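Long-range contacts in 177aa long conserved hypothetical protein (ST1454) (Sulfolobus tokodaii, PDB 1WOZ), which probably transfers the adenosyl group of ATP to cob(I)alamin, as a PduO-type corrinoid adenosyltransferase: residues A[55-60]-A[83-88]; A[77-82]-A[139-144]; A[94-99]-A[156-161]; A[98-103]-A[170-175]; A[113-118]-A[152-157]. All blocks are in the same frame, centred on the assembly; numbering follows the deposited sequence.

Interaction 1 of 5, residues A[55-60]-A[83-88]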
# COMPACT_ATOMS: atom_id res chain seq x y z
N GLU A 55 13.62 -0.03 -13.63
CA GLU A 55 14.65 -0.91 -13.08
C GLU A 55 15.84 -0.08 -12.62
O GLU A 55 16.46 -0.42 -11.61
CB GLU A 55 15.06 -1.99 -14.10
CG GLU A 55 14.03 -3.12 -14.13
CD GLU A 55 14.12 -4.00 -15.36
OE1 GLU A 55 14.91 -3.68 -16.27
OE2 GLU A 55 13.38 -5.02 -15.42
N ARG A 56 16.16 1.00 -13.32
CA ARG A 56 17.27 1.87 -12.90
C ARG A 56 16.90 2.57 -11.59
O ARG A 56 17.75 2.73 -10.69
CB ARG A 56 17.59 2.92 -13.99
CG ARG A 56 18.48 4.07 -13.48
CD ARG A 56 19.05 4.86 -14.66
NE ARG A 56 19.81 6.02 -14.21
CZ ARG A 56 20.48 6.82 -15.04
NH1 ARG A 56 20.46 6.57 -16.35
NH2 ARG A 56 21.16 7.85 -14.57
N VAL A 57 15.65 3.01 -11.47
CA VAL A 57 15.22 3.63 -10.22
C VAL A 57 15.39 2.66 -9.03
O VAL A 57 15.82 3.07 -7.96
CB VAL A 57 13.71 4.06 -10.28
CG1 VAL A 57 13.24 4.52 -8.89
CG2 VAL A 57 13.53 5.22 -11.29
N GLN A 58 15.05 1.39 -9.20
CA GLN A 58 15.19 0.44 -8.09
C GLN A 58 16.65 0.34 -7.61
O GLN A 58 16.94 0.30 -6.41
CB GLN A 58 14.72 -0.95 -8.51
CG GLN A 58 13.26 -1.04 -8.89
CD GLN A 58 12.85 -2.48 -8.98
OE1 GLN A 58 13.22 -3.17 -9.92
NE2 GLN A 58 12.12 -2.96 -7.98
N VAL A 59 17.58 0.30 -8.56
CA VAL A 59 18.99 0.23 -8.19
C VAL A 59 19.33 1.51 -7.41
O VAL A 59 19.98 1.45 -6.36
CB VAL A 59 19.87 0.15 -9.46
CG1 VAL A 59 21.34 0.38 -9.08
CG2 VAL A 59 19.65 -1.21 -10.14
N GLU A 60 18.89 2.67 -7.93
CA GLU A 60 19.18 3.94 -7.28
C GLU A 60 18.54 4.09 -5.90
O GLU A 60 19.07 4.80 -5.04
CB GLU A 60 18.86 5.12 -8.22
CG GLU A 60 19.70 5.03 -9.50
CD GLU A 60 19.49 6.15 -10.52
OE1 GLU A 60 18.53 6.96 -10.40
OE2 GLU A 60 20.31 6.21 -11.45
N LYS A 83 18.84 14.76 -12.56
CA LYS A 83 18.81 15.16 -13.97
C LYS A 83 18.16 14.10 -14.86
O LYS A 83 17.25 14.39 -15.62
CB LYS A 83 20.22 15.41 -14.49
CG LYS A 83 20.29 15.61 -15.98
CD LYS A 83 20.05 17.07 -16.35
CE LYS A 83 21.33 17.90 -16.12
NZ LYS A 83 21.91 17.78 -14.74
N TRP A 84 18.67 12.87 -14.77
CA TRP A 84 18.14 11.77 -15.54
C TRP A 84 16.61 11.63 -15.34
O TRP A 84 15.88 11.40 -16.29
CB TRP A 84 18.86 10.48 -15.13
CG TRP A 84 18.24 9.30 -15.73
CD1 TRP A 84 18.25 8.96 -17.06
CD2 TRP A 84 17.37 8.37 -15.08
NE1 TRP A 84 17.43 7.87 -17.27
CE2 TRP A 84 16.87 7.49 -16.08
CE3 TRP A 84 16.96 8.18 -13.75
CZ2 TRP A 84 15.98 6.45 -15.79
CZ3 TRP A 84 16.07 7.13 -13.46
CH2 TRP A 84 15.59 6.29 -14.49
N LEU A 85 16.13 11.76 -14.10
CA LEU A 85 14.68 11.65 -13.84
C LEU A 85 13.92 12.74 -14.61
O LEU A 85 12.90 12.48 -15.23
CB LEU A 85 14.38 11.80 -12.35
CG LEU A 85 14.91 10.70 -11.41
CD1 LEU A 85 14.65 11.10 -10.00
CD2 LEU A 85 14.24 9.37 -11.75
N GLU A 86 14.43 13.96 -14.56
CA GLU A 86 13.80 15.07 -15.26
C GLU A 86 13.79 14.91 -16.78
O GLU A 86 12.79 15.23 -17.43
CB GLU A 86 14.49 16.37 -14.88
CG GLU A 86 14.52 16.58 -13.38
CD GLU A 86 15.29 17.82 -12.97
OE1 GLU A 86 16.33 18.11 -13.60
OE2 GLU A 86 14.86 18.49 -12.01
N GLU A 87 14.89 14.42 -17.34
CA GLU A 87 14.97 14.23 -18.79
C GLU A 87 14.01 13.15 -19.26
O GLU A 87 13.39 13.30 -20.32
CB GLU A 87 16.39 13.85 -19.22
CG GLU A 87 17.47 14.81 -18.79
CD GLU A 87 18.86 14.27 -19.07
OE1 GLU A 87 19.11 13.07 -18.87
OE2 GLU A 87 19.73 15.07 -19.48
N ARG A 88 13.90 12.06 -18.50
CA ARG A 88 12.96 11.01 -18.90
C ARG A 88 11.54 11.53 -18.75
O ARG A 88 10.65 11.21 -19.54
CB ARG A 88 13.17 9.72 -18.08
CG ARG A 88 14.50 9.00 -18.36
CD ARG A 88 14.63 8.68 -19.85
NE ARG A 88 13.58 7.78 -20.32
CZ ARG A 88 13.16 7.72 -21.59
NH1 ARG A 88 13.70 8.50 -22.52
NH2 ARG A 88 12.21 6.86 -21.93

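Interaction 2 of 5, residues A[77-82]-A[139-144]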
# COMPACT_ATOMS: atom_id res chain seq x y z
N ILE A 77 24.17 10.71 -3.48
CA ILE A 77 23.22 11.15 -4.48
C ILE A 77 23.53 12.60 -4.83
O ILE A 77 23.69 13.43 -3.94
CB ILE A 77 21.78 11.03 -3.92
CG1 ILE A 77 21.54 9.59 -3.45
CG2 ILE A 77 20.76 11.46 -4.97
CD1 ILE A 77 21.84 8.51 -4.52
N ASP A 78 23.65 12.88 -6.12
CA ASP A 78 23.94 14.23 -6.59
C ASP A 78 23.01 14.65 -7.73
O ASP A 78 22.11 13.89 -8.14
CB ASP A 78 25.41 14.33 -7.02
CG ASP A 78 25.76 13.37 -8.14
OD1 ASP A 78 26.96 13.12 -8.34
OD2 ASP A 78 24.85 12.86 -8.84
N GLU A 79 23.22 15.85 -8.26
CA GLU A 79 22.39 16.38 -9.33
C GLU A 79 22.21 15.51 -10.57
O GLU A 79 21.15 15.57 -11.18
CB GLU A 79 22.88 17.77 -9.76
CG GLU A 79 22.69 18.84 -8.69
CD GLU A 79 23.27 20.19 -9.10
OE1 GLU A 79 22.68 20.87 -9.98
OE2 GLU A 79 24.33 20.57 -8.54
N LYS A 80 23.21 14.71 -10.94
CA LYS A 80 23.07 13.88 -12.13
C LYS A 80 21.97 12.83 -12.02
O LYS A 80 21.36 12.46 -13.03
CB LYS A 80 24.39 13.19 -12.47
CG LYS A 80 25.51 14.15 -12.85
CD LYS A 80 26.69 13.42 -13.48
CE LYS A 80 26.29 12.75 -14.80
NZ LYS A 80 27.40 11.96 -15.41
N TYR A 81 21.73 12.35 -10.80
CA TYR A 81 20.67 11.38 -10.55
C TYR A 81 19.34 12.07 -10.84
O TYR A 81 18.48 11.55 -11.55
CB TYR A 81 20.63 10.96 -9.09
CG TYR A 81 21.63 9.92 -8.66
CD1 TYR A 81 21.24 8.59 -8.47
CD2 TYR A 81 22.96 10.26 -8.41
CE1 TYR A 81 22.15 7.63 -8.02
CE2 TYR A 81 23.87 9.31 -7.97
CZ TYR A 81 23.45 8.00 -7.78
OH TYR A 81 24.35 7.09 -7.29
N VAL A 82 19.17 13.25 -10.25
CA VAL A 82 17.94 14.01 -10.43
C VAL A 82 17.75 14.37 -11.91
O VAL A 82 16.65 14.28 -12.44
CB VAL A 82 17.99 15.29 -9.56
CG1 VAL A 82 16.77 16.17 -9.84
CG2 VAL A 82 18.04 14.89 -8.08
N ASN A 139 21.37 13.58 3.26
CA ASN A 139 21.67 14.29 2.03
C ASN A 139 20.37 14.85 1.43
O ASN A 139 19.47 14.10 1.07
CB ASN A 139 22.34 13.31 1.05
CG ASN A 139 22.66 13.93 -0.30
OD1 ASN A 139 22.37 15.10 -0.56
ND2 ASN A 139 23.23 13.13 -1.18
N ARG A 140 20.28 16.17 1.34
CA ARG A 140 19.11 16.87 0.81
C ARG A 140 18.72 16.44 -0.61
O ARG A 140 17.55 16.50 -1.00
CB ARG A 140 19.37 18.38 0.86
CG ARG A 140 18.24 19.28 0.33
CD ARG A 140 17.01 19.25 1.24
NE ARG A 140 15.95 20.17 0.82
CZ ARG A 140 16.05 21.50 0.79
NH1 ARG A 140 17.19 22.08 1.16
NH2 ARG A 140 15.02 22.24 0.40
N MSE A 141 19.70 16.00 -1.39
CA MSE A 141 19.45 15.58 -2.76
C MSE A 141 18.52 14.35 -2.82
O MSE A 141 17.91 14.06 -3.85
CB MSE A 141 20.76 15.27 -3.49
CG MSE A 141 20.64 15.35 -5.01
SE MSE A 141 20.15 17.17 -5.69
CE MSE A 141 20.50 18.20 -4.14
N ILE A 142 18.43 13.64 -1.71
CA ILE A 142 17.58 12.46 -1.63
C ILE A 142 16.11 12.87 -1.71
O ILE A 142 15.32 12.24 -2.41
CB ILE A 142 17.85 11.71 -0.33
CG1 ILE A 142 19.22 11.02 -0.44
CG2 ILE A 142 16.74 10.68 -0.04
CD1 ILE A 142 19.66 10.37 0.86
N ILE A 143 15.76 13.94 -1.00
CA ILE A 143 14.39 14.42 -1.03
C ILE A 143 14.08 14.95 -2.43
O ILE A 143 12.99 14.72 -2.97
CB ILE A 143 14.17 15.51 0.04
CG1 ILE A 143 14.44 14.90 1.43
CG2 ILE A 143 12.75 16.03 -0.03
CD1 ILE A 143 14.26 15.86 2.62
N VAL A 144 15.05 15.62 -3.04
CA VAL A 144 14.84 16.11 -4.41
C VAL A 144 14.61 14.94 -5.37
O VAL A 144 13.72 15.01 -6.24
CB VAL A 144 16.04 16.93 -4.91
CG1 VAL A 144 15.74 17.48 -6.31
CG2 VAL A 144 16.32 18.08 -3.93

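Interaction 3 of 5, residues A[94-99]-A[156-161]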
# COMPACT_ATOMS: atom_id res chain seq x y z
N LYS A 94 6.45 14.34 -23.78
CA LYS A 94 6.43 14.66 -25.22
C LYS A 94 5.51 13.67 -25.91
O LYS A 94 4.80 14.04 -26.86
CB LYS A 94 7.84 14.56 -25.85
CG LYS A 94 8.75 15.76 -25.58
CD LYS A 94 10.14 15.54 -26.21
CE LYS A 94 10.91 16.85 -26.40
NZ LYS A 94 10.83 17.76 -25.22
N GLU A 95 5.51 12.42 -25.45
CA GLU A 95 4.65 11.42 -26.08
C GLU A 95 3.18 11.58 -25.70
O GLU A 95 2.31 11.43 -26.55
CB GLU A 95 5.09 9.99 -25.71
CG GLU A 95 4.32 8.89 -26.47
CD GLU A 95 4.74 7.47 -26.10
OE1 GLU A 95 5.90 7.25 -25.68
OE2 GLU A 95 3.90 6.57 -26.25
N SER A 96 2.90 11.86 -24.43
CA SER A 96 1.51 11.98 -24.01
C SER A 96 0.88 13.28 -24.45
O SER A 96 -0.33 13.36 -24.65
CB SER A 96 1.37 11.86 -22.48
OG SER A 96 1.93 12.98 -21.84
N GLY A 97 1.70 14.31 -24.62
CA GLY A 97 1.13 15.60 -24.97
C GLY A 97 0.61 16.25 -23.69
O GLY A 97 0.72 15.66 -22.60
N PRO A 98 0.03 17.45 -23.78
CA PRO A 98 -0.49 18.14 -22.59
C PRO A 98 -1.70 17.47 -21.95
O PRO A 98 -2.55 16.89 -22.64
CB PRO A 98 -0.82 19.54 -23.11
CG PRO A 98 -1.26 19.26 -24.55
CD PRO A 98 -0.20 18.25 -25.00
N VAL A 99 -1.80 17.58 -20.64
CA VAL A 99 -2.93 17.01 -19.92
C VAL A 99 -3.48 18.06 -18.94
O VAL A 99 -2.72 18.81 -18.34
CB VAL A 99 -2.52 15.72 -19.12
CG1 VAL A 99 -1.58 16.09 -17.93
CG2 VAL A 99 -3.77 15.01 -18.60
N MSE A 156 4.66 8.78 -16.70
CA MSE A 156 4.58 7.44 -17.25
C MSE A 156 3.14 6.96 -17.26
O MSE A 156 2.73 6.26 -18.18
CB MSE A 156 5.44 6.45 -16.46
CG MSE A 156 6.93 6.66 -16.58
SE MSE A 156 7.75 5.25 -15.47
CE MSE A 156 9.60 5.36 -16.09
N ALA A 157 2.37 7.30 -16.23
CA ALA A 157 0.97 6.88 -16.16
C ALA A 157 0.16 7.51 -17.31
O ALA A 157 -0.75 6.87 -17.85
CB ALA A 157 0.36 7.25 -14.79
N LEU A 158 0.49 8.75 -17.67
CA LEU A 158 -0.20 9.41 -18.80
C LEU A 158 0.08 8.65 -20.10
O LEU A 158 -0.83 8.42 -20.91
CB LEU A 158 0.31 10.85 -18.98
CG LEU A 158 0.18 11.81 -17.79
CD1 LEU A 158 0.76 13.17 -18.17
CD2 LEU A 158 -1.31 11.92 -17.38
N VAL A 159 1.35 8.28 -20.31
CA VAL A 159 1.72 7.56 -21.51
C VAL A 159 1.11 6.16 -21.51
O VAL A 159 0.66 5.67 -22.57
CB VAL A 159 3.27 7.49 -21.67
CG1 VAL A 159 3.63 6.52 -22.80
CG2 VAL A 159 3.82 8.91 -22.01
N ALA A 160 1.05 5.52 -20.33
CA ALA A 160 0.44 4.19 -20.23
C ALA A 160 -1.02 4.22 -20.73
O ALA A 160 -1.46 3.32 -21.48
CB ALA A 160 0.46 3.69 -18.77
N ASN A 161 -1.79 5.21 -20.27
CA ASN A 161 -3.18 5.30 -20.73
C ASN A 161 -3.26 5.58 -22.22
O ASN A 161 -4.06 4.98 -22.92
CB ASN A 161 -3.96 6.38 -19.95
CG ASN A 161 -4.48 5.85 -18.62
OD1 ASN A 161 -4.68 4.63 -18.47
ND2 ASN A 161 -4.69 6.73 -17.65

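Interaction 4 of 5, residues A[98-103]-A[170-175]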
# COMPACT_ATOMS: atom_id res chain seq x y z
N PRO A 98 0.03 17.45 -23.78
CA PRO A 98 -0.49 18.14 -22.59
C PRO A 98 -1.70 17.47 -21.95
O PRO A 98 -2.55 16.89 -22.64
CB PRO A 98 -0.82 19.54 -23.11
CG PRO A 98 -1.26 19.26 -24.55
CD PRO A 98 -0.20 18.25 -25.00
N VAL A 99 -1.80 17.58 -20.64
CA VAL A 99 -2.93 17.01 -19.92
C VAL A 99 -3.48 18.06 -18.94
O VAL A 99 -2.72 18.81 -18.34
CB VAL A 99 -2.52 15.72 -19.12
CG1 VAL A 99 -1.58 16.09 -17.93
CG2 VAL A 99 -3.77 15.01 -18.60
N LYS A 100 -4.81 18.12 -18.83
CA LYS A 100 -5.47 19.02 -17.89
C LYS A 100 -5.23 18.49 -16.48
O LYS A 100 -5.12 17.26 -16.28
CB LYS A 100 -6.98 19.02 -18.12
CG LYS A 100 -7.46 19.71 -19.41
CD LYS A 100 -8.97 19.52 -19.52
CE LYS A 100 -9.64 20.63 -20.32
NZ LYS A 100 -9.07 20.70 -21.68
N LEU A 101 -5.18 19.40 -15.51
CA LEU A 101 -5.00 19.05 -14.10
C LEU A 101 -6.32 19.38 -13.38
O LEU A 101 -7.03 20.31 -13.79
CB LEU A 101 -3.84 19.87 -13.51
CG LEU A 101 -2.51 19.64 -14.26
CD1 LEU A 101 -1.43 20.59 -13.71
CD2 LEU A 101 -2.09 18.16 -14.10
N PHE A 102 -6.70 18.61 -12.35
CA PHE A 102 -5.95 17.46 -11.84
C PHE A 102 -6.36 16.18 -12.55
O PHE A 102 -7.50 16.04 -12.97
CB PHE A 102 -6.26 17.23 -10.36
CG PHE A 102 -5.75 18.28 -9.45
CD1 PHE A 102 -6.61 18.90 -8.54
CD2 PHE A 102 -4.41 18.64 -9.46
CE1 PHE A 102 -6.13 19.86 -7.66
CE2 PHE A 102 -3.92 19.60 -8.58
CZ PHE A 102 -4.78 20.21 -7.68
N VAL A 103 -5.42 15.25 -12.67
CA VAL A 103 -5.70 13.96 -13.26
C VAL A 103 -6.22 13.07 -12.11
O VAL A 103 -5.60 13.00 -11.04
CB VAL A 103 -4.42 13.33 -13.88
CG1 VAL A 103 -4.63 11.82 -14.12
CG2 VAL A 103 -4.10 14.04 -15.18
N ILE A 170 -10.52 13.79 -15.45
CA ILE A 170 -10.06 15.06 -14.89
C ILE A 170 -10.99 15.69 -13.83
O ILE A 170 -12.22 15.69 -13.98
CB ILE A 170 -9.91 16.12 -16.03
CG1 ILE A 170 -9.21 15.51 -17.27
CG2 ILE A 170 -9.14 17.37 -15.52
CD1 ILE A 170 -7.77 15.06 -17.07
N TYR A 171 -10.39 16.23 -12.78
CA TYR A 171 -11.11 16.98 -11.75
C TYR A 171 -10.45 18.33 -12.04
O TYR A 171 -9.41 18.69 -11.48
CB TYR A 171 -10.75 16.54 -10.34
CG TYR A 171 -11.51 17.33 -9.31
CD1 TYR A 171 -12.83 16.99 -8.96
CD2 TYR A 171 -10.93 18.45 -8.69
CE1 TYR A 171 -13.54 17.73 -8.03
CE2 TYR A 171 -11.65 19.21 -7.75
CZ TYR A 171 -12.94 18.84 -7.42
OH TYR A 171 -13.62 19.53 -6.45
N ASP A 172 -11.07 19.04 -12.97
CA ASP A 172 -10.56 20.29 -13.51
C ASP A 172 -10.34 21.50 -12.62
O ASP A 172 -11.30 22.08 -12.10
CB ASP A 172 -11.45 20.69 -14.69
CG ASP A 172 -10.69 21.39 -15.77
OD1 ASP A 172 -9.87 22.27 -15.42
OD2 ASP A 172 -10.90 21.04 -16.96
N ILE A 173 -9.08 21.90 -12.48
CA ILE A 173 -8.75 23.07 -11.66
C ILE A 173 -8.32 24.26 -12.53
O ILE A 173 -7.86 25.27 -12.02
CB ILE A 173 -7.62 22.77 -10.64
CG1 ILE A 173 -6.36 22.30 -11.38
CG2 ILE A 173 -8.11 21.75 -9.65
CD1 ILE A 173 -5.12 22.34 -10.55
N GLY A 174 -8.44 24.11 -13.85
CA GLY A 174 -8.11 25.20 -14.75
C GLY A 174 -6.70 25.34 -15.26
O GLY A 174 -6.39 26.30 -15.97
N LYS A 175 -5.83 24.40 -14.92
CA LYS A 175 -4.44 24.44 -15.37
C LYS A 175 -4.13 23.18 -16.16
O LYS A 175 -4.84 22.19 -16.03
CB LYS A 175 -3.50 24.49 -14.16
CG LYS A 175 -3.66 25.73 -13.27
CD LYS A 175 -3.09 26.95 -13.96
CE LYS A 175 -1.61 26.73 -14.29
NZ LYS A 175 -0.99 27.91 -14.93

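Interaction 5 of 5, residues A[113-118]-A[152-157]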
# COMPACT_ATOMS: atom_id res chain seq x y z
N VAL A 113 -1.50 1.18 -11.59
CA VAL A 113 -0.44 0.73 -10.69
C VAL A 113 0.65 1.79 -10.59
O VAL A 113 1.29 1.94 -9.53
CB VAL A 113 0.14 -0.63 -11.12
CG1 VAL A 113 1.17 -1.10 -10.08
CG2 VAL A 113 -0.98 -1.66 -11.17
N LEU A 114 0.88 2.53 -11.68
CA LEU A 114 1.87 3.62 -11.66
C LEU A 114 1.42 4.73 -10.72
O LEU A 114 2.25 5.33 -10.02
CB LEU A 114 2.10 4.17 -13.08
CG LEU A 114 2.97 3.19 -13.92
CD1 LEU A 114 2.83 3.52 -15.41
CD2 LEU A 114 4.44 3.28 -13.50
N HIS A 115 0.12 5.04 -10.71
CA HIS A 115 -0.39 6.07 -9.81
C HIS A 115 -0.30 5.62 -8.35
O HIS A 115 -0.05 6.43 -7.46
CB HIS A 115 -1.86 6.41 -10.14
CG HIS A 115 -1.99 7.40 -11.25
ND1 HIS A 115 -1.46 8.68 -11.16
CD2 HIS A 115 -2.56 7.31 -12.48
CE1 HIS A 115 -1.70 9.33 -12.29
NE2 HIS A 115 -2.37 8.52 -13.10
N VAL A 116 -0.54 4.34 -8.10
CA VAL A 116 -0.42 3.85 -6.73
C VAL A 116 1.05 4.03 -6.29
O VAL A 116 1.35 4.50 -5.19
CB VAL A 116 -0.80 2.35 -6.61
CG1 VAL A 116 -0.28 1.79 -5.28
CG2 VAL A 116 -2.32 2.18 -6.72
N THR A 117 1.96 3.63 -7.18
CA THR A 117 3.39 3.73 -6.91
C THR A 117 3.76 5.20 -6.69
O THR A 117 4.52 5.54 -5.77
CB THR A 117 4.16 3.09 -8.08
OG1 THR A 117 3.71 1.74 -8.23
CG2 THR A 117 5.67 3.08 -7.81
N ARG A 118 3.19 6.08 -7.51
CA ARG A 118 3.42 7.52 -7.39
C ARG A 118 2.97 8.04 -5.99
O ARG A 118 3.67 8.82 -5.33
CB ARG A 118 2.64 8.23 -8.52
CG ARG A 118 2.63 9.77 -8.50
CD ARG A 118 1.51 10.33 -9.45
NE ARG A 118 0.18 9.88 -9.01
CZ ARG A 118 -0.43 10.30 -7.91
NH1 ARG A 118 0.15 11.23 -7.13
NH2 ARG A 118 -1.57 9.73 -7.53
N LEU A 152 7.95 11.73 -12.54
CA LEU A 152 8.27 10.79 -13.60
C LEU A 152 7.18 9.69 -13.64
O LEU A 152 6.71 9.31 -14.72
CB LEU A 152 9.65 10.14 -13.35
CG LEU A 152 9.98 8.93 -14.22
CD1 LEU A 152 9.91 9.31 -15.70
CD2 LEU A 152 11.37 8.39 -13.85
N LEU A 153 6.80 9.17 -12.48
CA LEU A 153 5.77 8.13 -12.42
C LEU A 153 4.44 8.65 -13.00
O LEU A 153 3.73 7.92 -13.69
CB LEU A 153 5.59 7.67 -10.97
CG LEU A 153 6.78 6.85 -10.41
CD1 LEU A 153 6.64 6.70 -8.90
CD2 LEU A 153 6.84 5.46 -11.08
N PHE A 154 4.13 9.91 -12.70
CA PHE A 154 2.91 10.57 -13.20
C PHE A 154 2.98 10.63 -14.73
O PHE A 154 2.05 10.22 -15.43
CB PHE A 154 2.84 11.98 -12.60
CG PHE A 154 1.62 12.77 -13.01
CD1 PHE A 154 1.64 13.55 -14.16
CD2 PHE A 154 0.45 12.72 -12.26
CE1 PHE A 154 0.50 14.29 -14.56
CE2 PHE A 154 -0.70 13.45 -12.64
CZ PHE A 154 -0.67 14.23 -13.79
N ALA A 155 4.11 11.09 -15.27
CA ALA A 155 4.24 11.17 -16.73
C ALA A 155 4.13 9.80 -17.37
O ALA A 155 3.56 9.65 -18.46
CB ALA A 155 5.58 11.84 -17.11
N MSE A 156 4.66 8.78 -16.70
CA MSE A 156 4.58 7.44 -17.25
C MSE A 156 3.14 6.96 -17.26
O MSE A 156 2.73 6.26 -18.18
CB MSE A 156 5.44 6.45 -16.46
CG MSE A 156 6.93 6.66 -16.58
SE MSE A 156 7.75 5.25 -15.47
CE MSE A 156 9.60 5.36 -16.09
N ALA A 157 2.37 7.30 -16.23
CA ALA A 157 0.97 6.88 -16.16
C ALA A 157 0.16 7.51 -17.31
O ALA A 157 -0.75 6.87 -17.85
CB ALA A 157 0.36 7.25 -14.79

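Interaction 1 of 5, residues A[55-60]-A[83-88]
R56 of helix 48-69 lies lengthwise across the indole of W84 on helix 79-96, and the two side chains run head to tail past one another. The arginine's CB starts at the far rim of the ring system, near W84 CH2, and CG continues over CH2 and CZ3. CD then sits over the six-membered ring, 3.6 Å from its centroid, as a CH-pi contact. NE passes above CD2 and CE3, 3.5 Å from W84 CD2, and CZ lies over the five-membered ring. At the tip, NH1 comes to 3.3 Å from W84 CD1 while NH2 rests over CG and CB. This run is possible because R56 is extended from CG to NE, with CG anti to the backbone N (chi1 165°). Guanidinium and indole planes differ by just 5°, a stacked cation-pi pair. R56 NE also donates to E60 OE2, one turn on, at 2.8 Å in a salt bridge, while E60 OE1 takes the hydroxyl of Y145. On the opposite indole face lies R88 CG, and V57 CG2 meets the ring edge, 3.8 Å from W84 CZ3. A long arginine beside a broad indole suits two nearly antiparallel helices whose axes come no nearer than 12.2 Å in these segments. The contact thus pairs a cation with a pi face and with a carboxylate that probably steadies its charge and keeps it flat on the ring.

Interaction 2 of 5, residues A[77-82]-A[139-144]
The selenomethionine M141 wedges its side chain into the start of helix 79-96. Its CB rests 3.5 Å from I77 O, its CG lies against the backbone at D78 C (3.7 Å), and the bent chain carries SE to V82 CG2. One turn further on, V144 CG1 fits between the two methyls of V82, 3.9 Å from both CG1 and CG2; such short branched residues suit helices this close. On the other flank, I77 CG1 meets I142 CG1 nearly at right angles. N139 ties the rims together: ND2 donates to I77 O (2.8 Å), in the carbonyl plane and on a lone pair, and also reaches D67, while OD1 accepts from M141 N at 2.9 Å. With an alanine here, the I77 carbonyl and the M141 N-H would probably both be left without their mate, and the helix start without its cap. N139 and D78 are both N-caps, so the contact joins the starts of two neighbouring helices in the helical bundle expected of this family.

Interaction 3 of 5, residues A[94-99]-A[156-161]
Apolar packing carries most of this contact, where the end of helix 79-96 meets helix 140-163. S96 presents its CB to the groove between two neighbouring side chains, 3.8 Å from L158 CB and 3.9 Å from V159 CG2. So small a residue lets the backbones come close, with S96 CA and V159 CA 5.1 Å apart. Beyond the helix end, V99 CG1 touches L158 CD1 at 3.7 Å, the two branched side chains adding an apolar patch. Among the polar groups, E95 lays its carboxylate beside V159, OE2 coming to 3.5 Å from CG1. S96 OG, between backbone N and carbonyl carbon (chi1 69°), donates to G97 O at 3.0 Å, in the carbonyl plane and on a lone pair. G97 leaves the helix with positive phi, which calls for glycine, since a CB would jam against the carbonyl oxygen of S96. No hydrogen bond crosses between the segments: apolar packing joins them, and E95 OE1 adds a salt bridge to R163, farther along helix 140-163.

Interaction 4 of 5, residues A[98-103]-A[170-175]
The F102 ring carries I173 CD1 over one face, 3.7 Å from its centroid, a CH-pi contact; I173 CG2 approaches F102 CE1 to 3.4 Å. The isoleucine reaches over because its CG1 stands between backbone N and carbonyl carbon (chi1 59°). F102 CD1 meets the edge of the Y171 ring, whose hydroxyl bonds to E66 and whose ring meets F62, both of the third subunit. Backbone hydrogen bonds join the two segments: Y171 N gives to F102 O at 2.9 Å and F102 N to Y171 O at 2.8 Å, while L101 N donates to K175 O and L101 O accepts from I173 N. The peptide before F102 is cis, where the chain turns a corner. D172 OD1 accepts from G174 N at 2.8 Å, an Asx turn, and glycine suits the positive phi that follows. This is a short, irregular antiparallel beta pairing beside the helical bundle, joined to the third subunit through Y171, with the F102 side chain about 4 Å from a bound polyether.

Interaction 5 of 5, residues A[113-118]-A[152-157]
L114 packs on A157 and L153 on R118 on the tight side of two nearly antiparallel helices whose axes come within 8.6 Å. L153 CD1 lies 3.6 Å from R118 CA and also touches T117 CG2, while L114 CB meets A157 CB at 3.9 Å; alanine's small methyl permits this approach. That same methyl sits over one face of the H115 imidazole, 3.5 Å from NE2. The F154 side is partly exposed: its ring meets that of H115 obliquely, centroids 6.0 Å apart, and R118 CD packs at the phenyl edge, 3.8 Å from F154 CD2. H115 ND1 accepts from R118 NE at 3.0 Å, the donor lying in the imidazole plane. Replacing H115 with an alanine would probably leave R118 NE without its acceptor, so that the guanidinium is held less firmly, and uncover the A157 methyl. R118 NH2 forms a salt bridge with D32 of the third subunit. Apolar packing therefore binds the helices, and a histidine probably helps to aim an arginine at the subunit boundary.

Interactions 2 and 3 lie at the two ends of helices 79-96 and 140-163, their centres 25 Å apart. Interaction 1 adds helix 48-69 and touches interaction 2 where E60 CD meets Y81 CD1 at 3.6 Å. It meets interaction 5 through L85 CD2 and L152 CD2, 3.7 Å apart; interaction 5 then brings helix 109-134 against helix 140-163. Interactions 3 and 4 share P98 and V99, and V103 of interaction 4 packs on F154 of interaction 5. Interactions 4 and 5 both reach the third subunit; the side chain of F102 is about 4 Å, and that of R118 about 7 Å, from a bound polyether. D32, a polyether-pocket residue, is the third-subunit partner of R118.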